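Local structure of aminomethyltransferase (Bartonella henselae, 3GIR) at residues A[106-117]-A[129-140]. The protein belongs to the aminomethyltransferase (glycine cleavage T-protein) family, pairing a folate-binding domain with a C-terminal barrel domain. Numbering follows the deposited sequence.
Sequences AALLKIGQSRYS and DLILTRLAECRF
Arg115 and Leu132, like Ser117 and Leu130, exchange paired backbone hydrogen bonds across an antiparallel beta hairpin at the margin of a five-stranded sheet in the folate-binding domain; strand 114-120 is outermost. The pairing starts ahead of that strand: Arg134 N donates to Gln113 O, and Gly112 N reaches Arg134 O at 2.7 Å. Gly112 belongs to the type II turn 110-113, where its positive phi (89°) would jam a CB against the preceding carbonyl.

Ser114–Thr133 and Tyr116–Ile131 are non-hydrogen-bonded pairs on one sheet face. Short hydroxyl side chains suit the close first pair, where Ser114 OG and Thr133 OG1 bond at 2.7 Å. Tyr116 is long enough to carry its hydroxyl past Ile131 to Asp129, since CG stands anti to the backbone N (chi1 179°). Tyr116 OH donates to the anti lone pair of Asp129 OD2 at 2.6 Å, with ring and carboxylate planes 88° apart, while Ile131 CD1 meets Tyr116 CD1 at the ring edge.

On the face of Leu130 and Leu132, the loop residue Leu109 packs its CD2 4.0 Å from Leu132 CD2 and also approaches the Phe140 ring edge; Leu98 of helix 94-101 touches Phe140.

Buried Arg134, paired with loop rather than strand, extends its chain alongside residues 106-111. NE binds Ala136 O, somewhat tilted from the guanidinium plane; NH2 binds Glu137 O in that plane and forms a salt bridge with Glu137 OE2. Arg134 NH1 joins both segments, sitting 2.8 Å from Leu109 O, nearly in line with its C=O bond. The same Arg134 NH1 lies above the carbonyl plane of Ala107, 3.1 Å from Ala107 O.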
loop_
_atom_site.group_PDB
_atom_site.type_symbol
_atom_site.label_atom_id
_atom_site.label_comp_id
_atom_site.label_asym_id
_atom_site.label_seq_id
_atom_site.Cartn_x
_atom_site.Cartn_y
_atom_site.Cartn_z
ATOM N N ALA A 106 -11.349 2.670 -17.220
ATOM C CA ALA A 106 -11.582 3.925 -16.553
ATOM C C ALA A 106 -12.998 4.471 -16.830
ATOM O O ALA A 106 -13.541 5.188 -15.995
ATOM C CB ALA A 106 -10.464 4.956 -16.915
ATOM N N ALA A 107 -13.574 4.128 -17.983
ATOM C CA ALA A 107 -14.899 4.623 -18.347
ATOM C C ALA A 107 -15.936 4.006 -17.407
ATOM O O ALA A 107 -16.891 4.677 -17.000
ATOM C CB ALA A 107 -15.219 4.302 -19.846
ATOM N N LEU A 108 -15.725 2.770 -16.981
ATOM C CA LEU A 108 -16.696 2.080 -16.087
ATOM C C LEU A 108 -16.556 2.498 -14.629
ATOM O O LEU A 108 -17.469 2.320 -13.854
ATOM C CB LEU A 108 -16.538 0.555 -16.159
ATOM C CG LEU A 108 -16.753 -0.157 -17.497
ATOM C CD1 LEU A 108 -16.731 -1.688 -17.285
ATOM C CD2 LEU A 108 -18.032 0.317 -18.260
ATOM N N LEU A 109 -15.414 3.039 -14.216
ATOM C CA LEU A 109 -15.256 3.476 -12.828
ATOM C C LEU A 109 -16.272 4.576 -12.528
ATOM O O LEU A 109 -16.347 5.565 -13.244
ATOM C CB LEU A 109 -13.818 3.988 -12.647
ATOM C CG LEU A 109 -13.249 4.043 -11.258
ATOM C CD1 LEU A 109 -13.443 2.688 -10.526
ATOM C CD2 LEU A 109 -11.782 4.507 -11.262
ATOM N N LYS A 110 -17.067 4.421 -11.472
ATOM C CA LYS A 110 -18.027 5.434 -11.156
ATOM C C LYS A 110 -17.330 6.605 -10.502
ATOM O O LYS A 110 -16.289 6.464 -9.845
ATOM C CB LYS A 110 -19.171 4.871 -10.290
ATOM C CG LYS A 110 -19.966 3.709 -10.976
ATOM C CD LYS A 110 -20.954 3.050 -10.035
ATOM C CE LYS A 110 -21.451 1.682 -10.587
ATOM N NZ LYS A 110 -21.859 0.733 -9.477
ATOM N N ILE A 111 -17.868 7.795 -10.687
ATOM C CA ILE A 111 -17.389 8.965 -9.937
ATOM C C ILE A 111 -17.470 8.661 -8.432
ATOM O O ILE A 111 -18.490 8.175 -7.902
ATOM C CB ILE A 111 -18.248 10.224 -10.247
ATOM C CG1 ILE A 111 -17.981 10.726 -11.668
ATOM C CG2 ILE A 111 -17.897 11.312 -9.320
ATOM C CD1 ILE A 111 -18.941 11.904 -12.125
ATOM N N GLY A 112 -16.394 8.965 -7.714
ATOM C CA GLY A 112 -16.228 8.613 -6.321
ATOM C C GLY A 112 -15.607 7.263 -5.982
ATOM O O GLY A 112 -15.387 6.977 -4.798
ATOM N N GLN A 113 -15.448 6.391 -6.981
ATOM C CA GLN A 113 -14.963 5.046 -6.776
ATOM C C GLN A 113 -13.459 5.011 -6.928
ATOM O O GLN A 113 -12.911 5.613 -7.858
ATOM C CB GLN A 113 -15.549 4.091 -7.815
ATOM C CG GLN A 113 -16.991 3.691 -7.564
ATOM C CD GLN A 113 -17.452 2.475 -8.411
ATOM O OE1 GLN A 113 -17.003 2.230 -9.579
ATOM N NE2 GLN A 113 -18.352 1.700 -7.818
ATOM N N SER A 114 -12.837 4.235 -6.051
ATOM C CA SER A 114 -11.392 3.960 -6.056
ATOM C C SER A 114 -11.139 2.509 -6.444
ATOM O O SER A 114 -11.921 1.606 -6.103
ATOM C CB SER A 114 -10.778 4.149 -4.671
ATOM O OG SER A 114 -10.948 5.458 -4.203
ATOM N N ARG A 115 -10.034 2.257 -7.124
ATOM C CA ARG A 115 -9.614 0.881 -7.470
ATOM C C ARG A 115 -8.129 0.742 -7.286
ATOM O O ARG A 115 -7.369 1.639 -7.682
ATOM C CB ARG A 115 -9.938 0.526 -8.942
ATOM C CG ARG A 115 -11.378 0.031 -9.136
ATOM C CD ARG A 115 -11.519 -0.462 -10.544
ATOM N NE ARG A 115 -11.037 -1.821 -10.576
ATOM C CZ ARG A 115 -11.825 -2.897 -10.618
ATOM N NH1 ARG A 115 -11.272 -4.097 -10.589
ATOM N NH2 ARG A 115 -13.160 -2.785 -10.726
ATOM N N TYR A 116 -7.740 -0.417 -6.767
ATOM C CA TYR A 116 -6.340 -0.801 -6.691
ATOM C C TYR A 116 -5.895 -1.213 -8.064
ATOM O O TYR A 116 -6.605 -1.940 -8.796
ATOM C CB TYR A 116 -6.159 -2.002 -5.711
ATOM C CG TYR A 116 -4.754 -2.502 -5.566
ATOM C CD1 TYR A 116 -3.838 -1.850 -4.770
ATOM C CD2 TYR A 116 -4.334 -3.637 -6.260
ATOM C CE1 TYR A 116 -2.525 -2.354 -4.636
ATOM C CE2 TYR A 116 -3.037 -4.117 -6.138
ATOM C CZ TYR A 116 -2.154 -3.503 -5.316
ATOM O OH TYR A 116 -0.847 -4.026 -5.291
ATOM N N SER A 117 -4.727 -0.742 -8.488
ATOM C CA SER A 117 -4.196 -1.081 -9.786
ATOM C C SER A 117 -2.671 -1.033 -9.754
ATOM O O SER A 117 -2.039 -0.943 -8.694
ATOM C CB SER A 117 -4.730 -0.162 -10.884
ATOM O OG SER A 117 -4.569 -0.751 -12.154
ATOM N N ASP A 129 2.527 -0.057 -7.544
ATOM C CA ASP A 129 1.088 -0.256 -7.323
ATOM C C ASP A 129 0.480 1.074 -6.914
ATOM O O ASP A 129 1.200 1.959 -6.403
ATOM C CB ASP A 129 0.745 -1.423 -6.399
ATOM C CG ASP A 129 1.290 -1.368 -5.053
ATOM O OD1 ASP A 129 2.213 -0.579 -4.695
ATOM O OD2 ASP A 129 0.762 -2.255 -4.265
ATOM N N LEU A 130 -0.802 1.248 -7.262
ATOM C CA LEU A 130 -1.392 2.602 -7.222
ATOM C C LEU A 130 -2.834 2.454 -6.809
ATOM O O LEU A 130 -3.400 1.421 -7.035
ATOM C CB LEU A 130 -1.330 3.196 -8.675
ATOM C CG LEU A 130 -0.036 3.410 -9.433
ATOM C CD1 LEU A 130 -0.147 3.715 -10.952
ATOM C CD2 LEU A 130 0.770 4.550 -8.783
ATOM N N ILE A 131 -3.468 3.521 -6.310
ATOM C CA ILE A 131 -4.891 3.599 -6.182
ATOM C C ILE A 131 -5.360 4.731 -7.082
ATOM O O ILE A 131 -4.848 5.885 -7.026
ATOM C CB ILE A 131 -5.400 3.889 -4.752
ATOM C CG1 ILE A 131 -4.735 2.955 -3.743
ATOM C CG2 ILE A 131 -6.913 3.917 -4.720
ATOM C CD1 ILE A 131 -5.128 1.526 -3.964
ATOM N N LEU A 132 -6.334 4.377 -7.944
ATOM C CA LEU A 132 -6.965 5.302 -8.904
ATOM C C LEU A 132 -8.388 5.615 -8.421
ATOM O O LEU A 132 -9.149 4.682 -8.145
ATOM C CB LEU A 132 -7.032 4.628 -10.265
ATOM C CG LEU A 132 -7.804 5.388 -11.379
ATOM C CD1 LEU A 132 -7.134 6.672 -11.804
ATOM C CD2 LEU A 132 -8.026 4.521 -12.576
ATOM N N THR A 133 -8.737 6.898 -8.331
ATOM C CA THR A 133 -10.093 7.347 -7.919
ATOM C C THR A 133 -10.627 8.280 -8.939
ATOM O O THR A 133 -9.895 9.132 -9.421
ATOM C CB THR A 133 -10.012 8.091 -6.562
ATOM O OG1 THR A 133 -9.437 7.193 -5.600
ATOM C CG2 THR A 133 -11.423 8.464 -6.067
ATOM N N ARG A 134 -11.856 8.049 -9.381
ATOM C CA ARG A 134 -12.514 8.979 -10.285
ATOM C C ARG A 134 -13.190 10.062 -9.488
ATOM O O ARG A 134 -13.916 9.756 -8.516
ATOM C CB ARG A 134 -13.520 8.255 -11.148
ATOM C CG ARG A 134 -14.100 9.121 -12.225
ATOM C CD ARG A 134 -14.910 8.325 -13.174
ATOM N NE ARG A 134 -15.070 9.067 -14.440
ATOM C CZ ARG A 134 -15.613 8.476 -15.516
ATOM N NH1 ARG A 134 -16.078 7.242 -15.436
ATOM N NH2 ARG A 134 -15.713 9.156 -16.654
ATOM N N LEU A 135 -12.910 11.293 -9.856
ATOM C CA LEU A 135 -13.439 12.472 -9.139
ATOM C C LEU A 135 -14.530 13.208 -9.908
ATOM O O LEU A 135 -15.400 13.813 -9.279
ATOM C CB LEU A 135 -12.322 13.426 -8.781
ATOM C CG LEU A 135 -11.387 12.910 -7.663
ATOM C CD1 LEU A 135 -10.246 13.942 -7.504
ATOM C CD2 LEU A 135 -12.218 12.629 -6.394
ATOM N N ALA A 136 -14.517 13.041 -11.230
ATOM C CA ALA A 136 -15.479 13.720 -12.121
ATOM C C ALA A 136 -15.446 12.996 -13.467
ATOM O O ALA A 136 -14.694 12.048 -13.674
ATOM C CB ALA A 136 -15.152 15.197 -12.278
ATOM N N GLU A 137 -16.280 13.447 -14.396
ATOM C CA GLU A 137 -16.271 12.809 -15.689
ATOM C C GLU A 137 -14.846 12.866 -16.292
ATOM O O GLU A 137 -14.439 11.895 -16.868
ATOM C CB GLU A 137 -17.336 13.445 -16.631
ATOM C CG GLU A 137 -17.350 12.919 -18.026
ATOM C CD GLU A 137 -17.793 11.454 -18.178
ATOM O OE1 GLU A 137 -18.744 10.978 -17.467
ATOM O OE2 GLU A 137 -17.207 10.768 -19.057
ATOM N N CYS A 138 -14.098 13.961 -16.145
ATOM C CA CYS A 138 -12.779 14.026 -16.788
ATOM C C CYS A 138 -11.693 14.276 -15.811
ATOM O O CYS A 138 -10.664 14.830 -16.184
ATOM C CB CYS A 138 -12.755 15.085 -17.891
ATOM S SG CYS A 138 -13.946 14.681 -19.246
ATOM N N ARG A 139 -11.883 13.832 -14.560
ATOM C CA ARG A 139 -10.851 14.113 -13.519
ATOM C C ARG A 139 -10.668 12.897 -12.655
ATOM O O ARG A 139 -11.629 12.344 -12.124
ATOM C CB ARG A 139 -11.155 15.306 -12.599
ATOM C CG ARG A 139 -11.344 16.666 -13.313
ATOM C CD ARG A 139 -11.815 17.760 -12.341
ATOM N NE ARG A 139 -10.942 17.757 -11.188
ATOM C CZ ARG A 139 -11.351 17.552 -9.931
ATOM N NH1 ARG A 139 -12.634 17.479 -9.607
ATOM N NH2 ARG A 139 -10.447 17.483 -9.001
ATOM N N PHE A 140 -9.405 12.524 -12.476
ATOM C CA PHE A 140 -9.054 11.345 -11.649
ATOM C C PHE A 140 -7.862 11.673 -10.769
ATOM O O PHE A 140 -7.142 12.616 -11.018
ATOM C CB PHE A 140 -8.633 10.159 -12.550
ATOM C CG PHE A 140 -9.738 9.596 -13.436
ATOM C CD1 PHE A 140 -10.292 8.380 -13.174
ATOM C CD2 PHE A 140 -10.108 10.299 -14.602
ATOM C CE1 PHE A 140 -11.240 7.859 -14.006
ATOM C CE2 PHE A 140 -11.081 9.808 -15.431
ATOM C CZ PHE A 140 -11.644 8.585 -15.147
#